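Local coordinates for protein putative deoxyribonuclease yjjV (Escherichia coli, PDB 1ZZM) that probably hydrolyses ester bonds as a metal-dependent hydrolase of the TatD family, binding two divalent metal cations per subunit, at residues 192-195 / 196-199. Numbering follows the deposited sequence.
Sequences DVIA and KLPL
Leu197 folds back beside the last turn of helix 190-196, where its CD1 meets two branched side chains: Val193 CG1 at 4.0 Å and Ile194 CD1 at 3.9 Å. Val193 extends alongside Leu197; with chi1 at 172°, its CG1 lies anti to the backbone N, which brings this methyl against CD1 and CG of the leucine. Ile194 slants across the leucine and reaches it with only the end of its longer branch. Val193 O accepts two backbone N-H groups: Leu197 N (3.1 Å), nearly in line with the carbonyl, and Lys196 N (2.9 Å), well above the carbonyl plane. Lys196 N also makes a weak bond to Asp192 O. Within the TatD-type TIM-barrel hydrolase fold, this helix precedes strand 202-204, and its apolar face packs on helix 163-171, through Leu163 and Ala166, and on Ile176 and Val178 of strand 175-178. Without the isobutyl group of Leu197, as with an alanine here, Val193 CG1 and Ile194 CD1 would probably lose their shared partner, with a gap opened beside Ala166 and Ile176. Lys196 leaves the backbone roughly at right angles to Leu197, and its extended chain runs past Asp192 O, with CG 3.1 Å from that oxygen. Its NZ stays 5.8 Å from Asp192 OD2, a carboxylate oxygen that instead forms a salt bridge with Lys189, while Arg237 NH1 bonds to the carbonyl oxygens of both Ile194 and Leu197.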
loop_
_atom_site.group_PDB
_atom_site.type_symbol
_atom_site.label_atom_id
_atom_site.label_comp_id
_atom_site.label_asym_id
_atom_site.label_seq_id
_atom_site.Cartn_x
_atom_site.Cartn_y
_atom_site.Cartn_z
ATOM N N ASP A 192 3.049 9.544 -16.959
ATOM C CA ASP A 192 4.286 10.232 -17.290
ATOM C C ASP A 192 5.216 10.304 -16.079
ATOM O O ASP A 192 6.432 10.246 -16.228
ATOM C CB ASP A 192 4.009 11.651 -17.808
ATOM C CG ASP A 192 3.403 11.656 -19.193
ATOM O OD1 ASP A 192 3.712 10.728 -19.983
ATOM O OD2 ASP A 192 2.631 12.595 -19.501
ATOM N N VAL A 193 4.634 10.424 -14.883
ATOM C CA VAL A 193 5.431 10.483 -13.648
ATOM C C VAL A 193 6.085 9.142 -13.432
ATOM O O VAL A 193 7.305 9.034 -13.254
ATOM C CB VAL A 193 4.526 10.801 -12.403
ATOM C CG1 VAL A 193 5.341 10.665 -11.076
ATOM C CG2 VAL A 193 3.969 12.166 -12.523
ATOM N N ILE A 194 5.269 8.091 -13.489
ATOM C CA ILE A 194 5.786 6.749 -13.264
ATOM C C ILE A 194 6.839 6.368 -14.302
ATOM O O ILE A 194 7.771 5.627 -14.018
ATOM C CB ILE A 194 4.626 5.739 -13.259
ATOM C CG1 ILE A 194 3.690 6.095 -12.120
ATOM C CG2 ILE A 194 5.134 4.321 -13.079
ATOM C CD1 ILE A 194 4.342 6.183 -10.742
ATOM N N ALA A 195 6.704 6.895 -15.510
ATOM C CA ALA A 195 7.696 6.611 -16.542
ATOM C C ALA A 195 9.043 7.246 -16.201
ATOM O O ALA A 195 10.082 6.763 -16.631
ATOM C CB ALA A 195 7.204 7.147 -17.900
ATOM N N LYS A 196 9.040 8.308 -15.418
ATOM C CA LYS A 196 10.288 8.999 -15.103
ATOM C C LYS A 196 10.979 8.668 -13.786
ATOM O O LYS A 196 12.185 8.902 -13.644
ATOM C CB LYS A 196 10.069 10.503 -15.160
ATOM C CG LYS A 196 9.428 10.972 -16.447
ATOM C CD LYS A 196 9.074 12.448 -16.364
ATOM C CE LYS A 196 8.211 12.876 -17.551
ATOM N NZ LYS A 196 7.805 14.305 -17.437
ATOM N N LEU A 197 10.235 8.154 -12.818
ATOM C CA LEU A 197 10.856 7.848 -11.524
ATOM C C LEU A 197 11.913 6.752 -11.627
ATOM O O LEU A 197 11.875 5.927 -12.534
ATOM C CB LEU A 197 9.779 7.421 -10.513
ATOM C CG LEU A 197 8.674 8.468 -10.190
ATOM C CD1 LEU A 197 7.574 7.843 -9.282
ATOM C CD2 LEU A 197 9.312 9.681 -9.497
ATOM N N PRO A 198 12.882 6.746 -10.693
ATOM C CA PRO A 198 13.960 5.742 -10.642
ATOM C C PRO A 198 13.275 4.392 -10.443
ATOM O O PRO A 198 12.348 4.277 -9.630
ATOM C CB PRO A 198 14.728 6.097 -9.386
ATOM C CG PRO A 198 14.491 7.598 -9.226
ATOM C CD PRO A 198 13.048 7.789 -9.669
ATOM N N LEU A 199 13.734 3.373 -11.150
ATOM C CA LEU A 199 13.121 2.059 -11.010
ATOM C C LEU A 199 13.125 1.528 -9.564
ATOM O O LEU A 199 12.231 0.770 -9.175
ATOM C CB LEU A 199 13.847 1.053 -11.903
ATOM C CG LEU A 199 13.134 -0.272 -12.181
ATOM C CD1 LEU A 199 11.683 0.008 -12.643
ATOM C CD2 LEU A 199 13.890 -1.024 -13.297
#